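Side-chain contacts in 3-dehydroquinate dehydratase (PDB 4H3D), which catalyses the cis-dehydration of 3-dehydroquinate to 3-dehydroshikimate, the third step of the chorismate pathway, through an imine formed with an active-site lysine: residues 33-36 and 37-41; 121-124 and 125-129; 160-163 and 164-167; 191-194 and 195-198. All blocks are in the same frame, centred on the assembly; numbering follows the deposited sequence.

All four contacts are local, made by side chains three to seven residues apart on or just before outer helices of a TIM barrel. Contact 1 lies across the chain's centre from the other three, 32 to 36 Å away between centres, and touches none of them. Contacts 2, 3 and 4 form a row: D125 pairs weakly with R164, and M195 packs on L162, C163 and Q166. Contacts 1 and 3 set buried apolar residues against charged outer ones, whereas contact 4 buries polar T192 and N193 and leaves F196 and I198 at the surface. Contact 2 is a helix start with two water bridges. Only contact 4 reaches the second subunit.

Contact 1 of 4, residues 33-36 and 37-41; sequences DIIK and EAKEL
E37 sits one helical turn after D33 and lays its side chain back over the carbonyl of that residue. Its N-H donates to D33 O at 2.8 Å, and the side chain then stays beside the same oxygen. CB lies equally near D33 O and I34 O. CG leans on D33 O at 3.4 Å, because chi1 of -76° sets it beside the backbone N and anti to the carbonyl carbon. From there the chain runs extended: CD passes D33 O at 4.0 Å, and OE2 ends 3.5 Å from D33 O, two acceptors that do not bond, with I34 CA at 3.8 Å. The other carboxylate oxygen, OE1, accepts the backbone N-H of I27, just beyond strand 21-26.

On another side of the helix, I35 CG2 and K39 CD meet at 3.8 Å, the lysine's methylenes having first passed over I35 O; both residues also touch Y75 of helix 62-76. At the exposed surface K36 and E40 run side by side in the same direction. K36 CE comes within 3.8 Å of E40 OE1, yet NZ stays 5.0 Å from that oxygen, too far for a direct salt bridge. The chemistry is therefore divided: the 36/40 pair probably contributes a mild electrostatic attraction at the surface, while the carboxylate of E37 ties the helix to the backbone just after strand 21-26.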
loop_
_atom_site.group_PDB
_atom_site.type_symbol
_atom_site.label_atom_id
_atom_site.label_comp_id
_atom_site.label_asym_id
_atom_site.label_seq_id
_atom_site.Cartn_x
_atom_site.Cartn_y
_atom_site.Cartn_z
ATOM N N ASP B 33 -18.126 2.905 28.587
ATOM C CA ASP B 33 -16.960 2.857 27.706
ATOM C C ASP B 33 -17.356 2.924 26.220
ATOM O O ASP B 33 -16.701 3.602 25.430
ATOM C CB ASP B 33 -16.119 1.602 28.002
ATOM C CG ASP B 33 -15.450 1.644 29.399
ATOM O OD1 ASP B 33 -15.615 2.649 30.120
ATOM O OD2 ASP B 33 -14.767 0.666 29.769
ATOM N N ILE B 34 -18.435 2.231 25.865
ATOM C CA ILE B 34 -18.972 2.230 24.493
ATOM C C ILE B 34 -19.348 3.653 24.059
ATOM O O ILE B 34 -18.969 4.109 22.972
ATOM C CB ILE B 34 -20.187 1.276 24.405
ATOM C CG1 ILE B 34 -19.697 -0.174 24.512
ATOM C CG2 ILE B 34 -20.966 1.461 23.100
ATOM C CD1 ILE B 34 -20.786 -1.182 24.724
ATOM N N ILE B 35 -20.066 4.361 24.920
ATOM C CA ILE B 35 -20.474 5.730 24.618
ATOM C C ILE B 35 -19.258 6.645 24.545
ATOM O O ILE B 35 -19.189 7.519 23.683
ATOM C CB ILE B 35 -21.504 6.263 25.655
ATOM C CG1 ILE B 35 -22.787 5.417 25.603
ATOM C CG2 ILE B 35 -21.817 7.736 25.401
ATOM C CD1 ILE B 35 -23.375 5.254 24.198
ATOM N N LYS B 36 -18.294 6.433 25.441
ATOM C CA LYS B 36 -17.060 7.215 25.446
ATOM C C LYS B 36 -16.344 7.014 24.103
ATOM O O LYS B 36 -15.892 7.983 23.478
ATOM C CB LYS B 36 -16.166 6.798 26.621
ATOM C CG LYS B 36 -15.041 7.772 26.968
ATOM C CD LYS B 36 -13.917 7.772 25.937
ATOM C CE LYS B 36 -12.788 8.727 26.322
ATOM N NZ LYS B 36 -12.190 8.381 27.651
ATOM N N GLU B 37 -16.257 5.763 23.654
ATOM C CA GLU B 37 -15.651 5.467 22.350
ATOM C C GLU B 37 -16.436 6.141 21.225
ATOM O O GLU B 37 -15.852 6.714 20.319
ATOM C CB GLU B 37 -15.593 3.954 22.089
ATOM C CG GLU B 37 -14.515 3.192 22.827
ATOM C CD GLU B 37 -14.675 1.682 22.633
ATOM O OE1 GLU B 37 -13.944 1.080 21.793
ATOM O OE2 GLU B 37 -15.585 1.111 23.274
ATOM N N ALA B 38 -17.765 6.062 21.293
ATOM C CA ALA B 38 -18.636 6.661 20.278
ATOM C C ALA B 38 -18.429 8.177 20.155
ATOM O O ALA B 38 -18.408 8.725 19.043
ATOM C CB ALA B 38 -20.099 6.345 20.584
ATOM N N LYS B 39 -18.262 8.850 21.288
ATOM C CA LYS B 39 -18.040 10.306 21.288
ATOM C C LYS B 39 -16.698 10.684 20.649
ATOM O O LYS B 39 -16.570 11.756 20.074
ATOM C CB LYS B 39 -18.215 10.877 22.699
ATOM C CG LYS B 39 -19.689 10.823 23.134
ATOM C CD LYS B 39 -19.909 10.958 24.632
ATOM C CE LYS B 39 -19.623 12.342 25.149
ATOM N NZ LYS B 39 -19.951 12.420 26.602
ATOM N N GLU B 40 -15.717 9.789 20.719
ATOM C CA GLU B 40 -14.432 10.014 20.057
ATOM C C GLU B 40 -14.544 9.825 18.527
ATOM O O GLU B 40 -13.687 10.298 17.771
ATOM C CB GLU B 40 -13.368 9.054 20.602
ATOM C CG GLU B 40 -13.004 9.266 22.065
ATOM C CD GLU B 40 -12.291 10.584 22.311
ATOM O OE1 GLU B 40 -12.386 11.107 23.442
ATOM O OE2 GLU B 40 -11.643 11.102 21.375
ATOM N N LEU B 41 -15.588 9.134 18.067
ATOM C CA LEU B 41 -15.741 8.844 16.635
ATOM C C LEU B 41 -16.825 9.652 15.916
ATOM O O LEU B 41 -16.855 9.677 14.686
ATOM C CB LEU B 41 -16.078 7.359 16.444
ATOM C CG LEU B 41 -15.122 6.298 16.988
ATOM C CD1 LEU B 41 -15.725 4.891 16.790
ATOM C CD2 LEU B 41 -13.758 6.403 16.336
#

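Contact 2 of 4, residues 121-124 and 125-129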
loop_
_atom_site.group_PDB
_atom_site.type_symbol
_atom_site.label_atom_id
_atom_site.label_comp_id
_atom_site.label_asym_id
_atom_site.label_seq_id
_atom_site.Cartn_x
_atom_site.Cartn_y
_atom_site.Cartn_z
ATOM N N LEU B 121 -20.489 -16.934 7.723
ATOM C CA LEU B 121 -20.742 -18.045 6.786
ATOM C C LEU B 121 -20.785 -19.412 7.505
ATOM O O LEU B 121 -21.617 -20.272 7.208
ATOM C CB LEU B 121 -19.635 -18.086 5.734
ATOM C CG LEU B 121 -19.755 -19.146 4.638
ATOM C CD1 LEU B 121 -21.025 -18.936 3.813
ATOM C CD2 LEU B 121 -18.522 -19.141 3.753
ATOM N N PHE B 122 -19.880 -19.580 8.449
ATOM C CA PHE B 122 -19.691 -20.831 9.155
ATOM C C PHE B 122 -20.887 -21.252 10.048
ATOM O O PHE B 122 -20.975 -22.403 10.459
ATOM C CB PHE B 122 -18.367 -20.766 9.964
ATOM C CG PHE B 122 -17.712 -22.104 10.170
ATOM C CD1 PHE B 122 -17.185 -22.797 9.081
ATOM C CD2 PHE B 122 -17.560 -22.645 11.430
ATOM C CE1 PHE B 122 -16.561 -24.012 9.241
ATOM C CE2 PHE B 122 -16.938 -23.871 11.604
ATOM C CZ PHE B 122 -16.437 -24.561 10.509
ATOM N N MET B 123 -21.787 -20.314 10.337
ATOM C CA MET B 123 -22.995 -20.623 11.112
ATOM C C MET B 123 -23.928 -21.567 10.345
ATOM O O MET B 123 -24.777 -22.225 10.939
ATOM C CB MET B 123 -23.732 -19.333 11.498
ATOM C CG MET B 123 -22.968 -18.486 12.486
ATOM S SD MET B 123 -22.782 -19.299 14.078
ATOM C CE MET B 123 -24.488 -19.427 14.588
ATOM N N GLY B 124 -23.763 -21.635 9.026
ATOM C CA GLY B 124 -24.556 -22.549 8.192
ATOM C C GLY B 124 -25.774 -21.929 7.542
ATOM O O GLY B 124 -26.281 -20.907 7.994
ATOM N N ASP B 125 -26.260 -22.590 6.498
ATOM C CA ASP B 125 -27.389 -22.093 5.711
ATOM C C ASP B 125 -28.675 -21.823 6.495
ATOM O O ASP B 125 -29.385 -20.853 6.201
ATOM C CB ASP B 125 -27.716 -23.063 4.570
ATOM C CG ASP B 125 -26.588 -23.187 3.551
ATOM O OD1 ASP B 125 -25.739 -22.272 3.459
ATOM O OD2 ASP B 125 -26.555 -24.223 2.830
ATOM N N GLU B 126 -28.972 -22.668 7.481
ATOM C CA GLU B 126 -30.205 -22.512 8.260
ATOM C C GLU B 126 -30.208 -21.180 8.998
ATOM O O GLU B 126 -31.158 -20.410 8.895
ATOM C CB GLU B 126 -30.408 -23.678 9.243
ATOM C CG GLU B 126 -31.737 -23.629 10.003
ATOM C CD GLU B 126 -32.039 -24.907 10.781
ATOM O OE1 GLU B 126 -31.105 -25.679 11.078
ATOM O OE2 GLU B 126 -33.222 -25.133 11.096
ATOM N N VAL B 127 -29.134 -20.914 9.729
ATOM C CA VAL B 127 -29.009 -19.678 10.493
ATOM C C VAL B 127 -28.960 -18.477 9.551
ATOM O O VAL B 127 -29.720 -17.511 9.714
ATOM C CB VAL B 127 -27.737 -19.679 11.365
ATOM C CG1 VAL B 127 -27.399 -18.273 11.841
ATOM C CG2 VAL B 127 -27.909 -20.648 12.518
ATOM N N ILE B 128 -28.088 -18.559 8.556
ATOM C CA ILE B 128 -27.910 -17.487 7.570
ATOM C C ILE B 128 -29.201 -17.146 6.840
ATOM O O ILE B 128 -29.556 -15.979 6.736
ATOM C CB ILE B 128 -26.841 -17.834 6.551
ATOM C CG1 ILE B 128 -25.461 -17.902 7.228
ATOM C CG2 ILE B 128 -26.801 -16.784 5.460
ATOM C CD1 ILE B 128 -24.407 -18.554 6.374
ATOM N N ASP B 129 -29.902 -18.157 6.338
ATOM C CA ASP B 129 -31.175 -17.910 5.638
ATOM C C ASP B 129 -32.149 -17.157 6.523
ATOM O O ASP B 129 -32.780 -16.179 6.081
ATOM C CB ASP B 129 -31.822 -19.212 5.139
ATOM C CG ASP B 129 -31.180 -19.738 3.847
ATOM O OD1 ASP B 129 -30.311 -19.052 3.272
ATOM O OD2 ASP B 129 -31.558 -20.848 3.410
HETATM O O HOH W 1 -23.097 -21.566 5.348
HETATM O O HOH W 2 -27.248 -23.112 10.339
#
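G124 passes the chain from the 3-10 turn 121-123 into helix 125-137, whose N-cap position it occupies. Its backbone angles, phi 96° and psi 161°, would press a beta carbon against the preceding carbonyl oxygen, and so they suit a residue without one. G124 N closes the 3-10 turn on L121 O, and I128 N donates to G124 O at 3.0 Å, almost straight at 170°, as the first turn of the helix forms. Two waters bridge the junction. One gives a hydrogen to M123 O and accepts from V127 N at 3.0 Å, satisfying an amide of the first turn; M123 O is also bonded by R98. The other donates to L121 O at 2.7 Å and, weakly, to D125 OD1.

Among the side chains, M123 and V127 pack obliquely, with M123 CB 3.8 Å from V127 CG1, and Y101 of helix 98-110 touches the two residues. I128 folds the other way: CG1 lies against G124 O at 3.2 Å, and CD1 reaches L121 O at 3.4 Å, with L121 CD1 a little farther off. I144 of strand 141-148 touches both L121 and I128. Strand 116-120 thus leads through the 3-10 turn 121-123 into helix 125-137, a strand-to-helix connection of a beta/alpha barrel, with glycine at the N-cap position and a water on the V127 amide.

Contact 3 of 4, residues 160-163 and 164-167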
loop_
_atom_site.group_PDB
_atom_site.type_symbol
_atom_site.label_atom_id
_atom_site.label_comp_id
_atom_site.label_asym_id
_atom_site.label_seq_id
_atom_site.Cartn_x
_atom_site.Cartn_y
_atom_site.Cartn_z
ATOM N N SER B 160 -14.350 -18.946 -4.315
ATOM C CA SER B 160 -15.488 -19.846 -4.099
ATOM C C SER B 160 -16.302 -19.434 -2.865
ATOM O O SER B 160 -17.537 -19.494 -2.878
ATOM C CB SER B 160 -15.061 -21.352 -4.032
ATOM O OG SER B 160 -14.383 -21.686 -2.816
ATOM N N ARG B 161 -15.621 -18.999 -1.812
ATOM C CA ARG B 161 -16.316 -18.560 -0.610
ATOM C C ARG B 161 -17.059 -17.251 -0.852
ATOM O O ARG B 161 -18.195 -17.103 -0.447
ATOM C CB ARG B 161 -15.357 -18.426 0.557
ATOM C CG ARG B 161 -14.791 -19.750 0.959
ATOM C CD ARG B 161 -14.034 -19.678 2.236
ATOM N NE ARG B 161 -13.244 -20.877 2.395
ATOM C CZ ARG B 161 -12.326 -21.062 3.327
ATOM N NH1 ARG B 161 -12.087 -20.130 4.233
ATOM N NH2 ARG B 161 -11.653 -22.199 3.359
ATOM N N LEU B 162 -16.411 -16.314 -1.530
ATOM C CA LEU B 162 -17.053 -15.026 -1.837
ATOM C C LEU B 162 -18.284 -15.242 -2.737
ATOM O O LEU B 162 -19.322 -14.597 -2.544
ATOM C CB LEU B 162 -16.052 -14.059 -2.481
ATOM C CG LEU B 162 -14.898 -13.594 -1.580
ATOM C CD1 LEU B 162 -13.815 -12.854 -2.398
ATOM C CD2 LEU B 162 -15.428 -12.730 -0.422
ATOM N N CYS B 163 -18.171 -16.147 -3.719
ATOM C CA CYS B 163 -19.319 -16.491 -4.572
ATOM C C CYS B 163 -20.452 -17.120 -3.739
ATOM O O CYS B 163 -21.632 -16.816 -3.951
ATOM C CB CYS B 163 -18.915 -17.437 -5.701
ATOM S SG CYS B 163 -17.921 -16.660 -6.956
ATOM N N ARG B 164 -20.101 -17.976 -2.787
ATOM C CA ARG B 164 -21.122 -18.600 -1.944
ATOM C C ARG B 164 -21.870 -17.525 -1.116
ATOM O O ARG B 164 -23.119 -17.595 -0.929
ATOM C CB ARG B 164 -20.512 -19.673 -1.037
ATOM C CG ARG B 164 -21.531 -20.447 -0.184
ATOM C CD ARG B 164 -22.615 -21.120 -1.034
ATOM N NE ARG B 164 -23.678 -21.680 -0.209
ATOM C CZ ARG B 164 -24.919 -21.919 -0.629
ATOM N NH1 ARG B 164 -25.813 -22.423 0.211
ATOM N NH2 ARG B 164 -25.285 -21.631 -1.878
ATOM N N MET B 165 -21.121 -16.526 -0.652
ATOM C CA MET B 165 -21.698 -15.422 0.112
ATOM C C MET B 165 -22.686 -14.641 -0.750
ATOM O O MET B 165 -23.740 -14.228 -0.266
ATOM C CB MET B 165 -20.606 -14.518 0.646
ATOM C CG MET B 165 -19.753 -15.170 1.729
ATOM S SD MET B 165 -18.293 -14.194 1.969
ATOM C CE MET B 165 -17.508 -15.000 3.342
ATOM N N GLN B 166 -22.362 -14.446 -2.025
ATOM C CA GLN B 166 -23.328 -13.807 -2.938
ATOM C C GLN B 166 -24.577 -14.668 -3.080
ATOM O O GLN B 166 -25.711 -14.156 -3.028
ATOM C CB GLN B 166 -22.727 -13.565 -4.322
ATOM C CG GLN B 166 -21.713 -12.464 -4.369
ATOM C CD GLN B 166 -21.336 -12.083 -5.801
ATOM O OE1 GLN B 166 -21.008 -10.938 -6.075
ATOM N NE2 GLN B 166 -21.400 -13.052 -6.716
ATOM N N GLU B 167 -24.382 -15.975 -3.258
ATOM C CA GLU B 167 -25.507 -16.900 -3.420
ATOM C C GLU B 167 -26.421 -16.901 -2.195
ATOM O O GLU B 167 -27.631 -17.080 -2.324
ATOM C CB GLU B 167 -25.013 -18.327 -3.721
ATOM C CG GLU B 167 -24.304 -18.472 -5.065
ATOM C CD GLU B 167 -23.606 -19.829 -5.232
ATOM O OE1 GLU B 167 -23.757 -20.711 -4.339
ATOM O OE2 GLU B 167 -22.894 -20.006 -6.252
HETATM O O HOH W 3 -22.281 -15.828 -6.952
#
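L162 and M165 form the tightly packed side of this helical turn. L162 CD2 approaches M165 SD at 4.0 Å, the two side chains meeting at a slant. The methionine's chi1 of -69° places CG beside its own backbone N, where it leans on R161 O at 3.3 Å, and the extended chain beyond carries SD alongside that carbonyl. P173 of strand 172-177 touches both residues, and M165 also reaches I144 and N146 of strand 141-148.

Toward solvent this packing gives way to charge, with E167 exposed and R164 partly so. R164 NH2 donates to E167 OE1 at 3.0 Å in a salt bridge with an angle of 158°. The carboxylate oxygen sits at the guanidinium edge, only 5° out of its plane, and uses its anti lone pair. NH1 of the same arginine makes a long, weak ion pair with D125, so the guanidinium reaches across to the start of helix 125-137. E167 CG rests 3.3 Å from C163 O.

That carbonyl accepts the N-H of E167 and also a hydrogen from a water at 3.2 Å. The same water accepts from Q166 NE2, while OE1 accepts the backbone N-H of D201, the stronger bond of that amide. A buried apolar stripe beside a charged outer one is characteristic of an amphipathic helix in a TIM barrel, here the crossover between the strands bearing catalytic H147 and K174.

Contact 4 of 4, residues 191-194 and 195-198; sequences ATNE and MFKI
K197 and N193, one helical turn apart, join through the backbone, K197 N donating to N193 O at 2.8 Å. K197 NZ forms a salt bridge with E182 of the second subunit, against which N193 also packs; K197 and N193 thus lie at the interface with that subunit. A second salt bridge joins the carboxylate of E194 to K155, and N193 ND2 donates to F223 O. Weaker is the link between the lysine and asparagine tips: a water accepts from K197 NZ at 3.2 Å and donates weakly to N193 OD1. The lysine's extended chain climbs past the asparagine amide, with CD 3.5 Å from N193 OD1.

I198 N donates to E194 O at 2.8 Å, and the two side chains pack together farther out. CG of E194, anti to the backbone N at chi1 180°, meets I198 CD1 at 3.6 Å, so an acidic residue supplies its methylene to an apolar contact. Beyond these, F196 CB lies 3.3 Å from T192 O, and the ring of F196 receives K5 in a cation-pi contact.

Along the buried side, M195 N bonds to A191 O, and M195 packs against L162, C163 and Q166 of helix 155-167, while A191 touches I158 there. T192 OG1 bonds to L188 O within the helix and to T206 OG1 of strand 205-208. Helix 182-199 thus lies between a neighbouring helix, a barrel strand and the second subunit.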
loop_
_atom_site.group_PDB
_atom_site.type_symbol
_atom_site.label_atom_id
_atom_site.label_comp_id
_atom_site.label_asym_id
_atom_site.label_seq_id
_atom_site.Cartn_x
_atom_site.Cartn_y
_atom_site.Cartn_z
ATOM N N ALA B 191 -6.975 -12.684 -5.688
ATOM C CA ALA B 191 -8.321 -13.233 -5.530
ATOM C C ALA B 191 -9.339 -12.107 -5.480
ATOM O O ALA B 191 -10.382 -12.177 -6.124
ATOM C CB ALA B 191 -8.397 -14.083 -4.262
ATOM N N THR B 192 -9.020 -11.053 -4.727
ATOM C CA THR B 192 -9.888 -9.886 -4.617
ATOM C C THR B 192 -10.199 -9.296 -5.994
ATOM O O THR B 192 -11.362 -9.064 -6.334
ATOM C CB THR B 192 -9.240 -8.785 -3.742
ATOM O OG1 THR B 192 -9.006 -9.288 -2.412
ATOM C CG2 THR B 192 -10.113 -7.544 -3.676
ATOM N N ASN B 193 -9.163 -9.086 -6.795
ATOM C CA ASN B 193 -9.364 -8.451 -8.083
ATOM C C ASN B 193 -10.058 -9.362 -9.092
ATOM O O ASN B 193 -10.856 -8.891 -9.914
ATOM C CB ASN B 193 -8.061 -7.904 -8.639
ATOM C CG ASN B 193 -8.290 -6.937 -9.784
ATOM O OD1 ASN B 193 -7.938 -7.222 -10.894
ATOM N ND2 ASN B 193 -8.943 -5.805 -9.504
ATOM N N GLU B 194 -9.762 -10.649 -9.039
ATOM C CA GLU B 194 -10.438 -11.613 -9.919
ATOM C C GLU B 194 -11.942 -11.630 -9.620
ATOM O O GLU B 194 -12.767 -11.608 -10.534
ATOM C CB GLU B 194 -9.830 -13.004 -9.763
ATOM C CG GLU B 194 -10.482 -14.060 -10.637
ATOM C CD GLU B 194 -9.664 -15.346 -10.708
ATOM O OE1 GLU B 194 -8.424 -15.262 -10.897
ATOM O OE2 GLU B 194 -10.268 -16.435 -10.597
ATOM N N MET B 195 -12.287 -11.628 -8.336
ATOM C CA MET B 195 -13.674 -11.588 -7.915
ATOM C C MET B 195 -14.298 -10.276 -8.396
ATOM O O MET B 195 -15.342 -10.273 -9.050
ATOM C CB MET B 195 -13.765 -11.681 -6.392
ATOM C CG MET B 195 -15.172 -11.780 -5.846
ATOM S SD MET B 195 -15.924 -13.376 -6.239
ATOM C CE MET B 195 -17.624 -13.039 -5.754
ATOM N N PHE B 196 -13.636 -9.165 -8.078
ATOM C CA PHE B 196 -14.100 -7.844 -8.468
ATOM C C PHE B 196 -14.382 -7.749 -9.961
ATOM O O PHE B 196 -15.440 -7.254 -10.384
ATOM C CB PHE B 196 -13.033 -6.787 -8.086
ATOM C CG PHE B 196 -13.445 -5.366 -8.374
ATOM C CD1 PHE B 196 -14.185 -4.634 -7.438
ATOM C CD2 PHE B 196 -13.084 -4.754 -9.562
ATOM C CE1 PHE B 196 -14.559 -3.324 -7.687
ATOM C CE2 PHE B 196 -13.460 -3.438 -9.828
ATOM C CZ PHE B 196 -14.205 -2.718 -8.878
ATOM N N LYS B 197 -13.455 -8.247 -10.756
ATOM C CA LYS B 197 -13.546 -8.128 -12.204
ATOM C C LYS B 197 -14.443 -9.129 -12.924
ATOM O O LYS B 197 -15.147 -8.757 -13.861
ATOM C CB LYS B 197 -12.159 -8.207 -12.817
ATOM C CG LYS B 197 -11.362 -6.924 -12.759
ATOM C CD LYS B 197 -10.107 -7.092 -13.580
ATOM C CE LYS B 197 -9.528 -5.782 -14.014
ATOM N NZ LYS B 197 -8.310 -6.016 -14.877
ATOM N N ILE B 198 -14.422 -10.381 -12.473
ATOM C CA ILE B 198 -15.093 -11.476 -13.170
ATOM C C ILE B 198 -16.385 -11.991 -12.551
ATOM O O ILE B 198 -17.373 -12.170 -13.270
ATOM C CB ILE B 198 -14.125 -12.686 -13.299
ATOM C CG1 ILE B 198 -12.818 -12.249 -13.973
ATOM C CG2 ILE B 198 -14.779 -13.841 -14.086
ATOM C CD1 ILE B 198 -11.754 -13.295 -13.940
HETATM O O HOH W 4 -5.907 -7.700 -13.599
#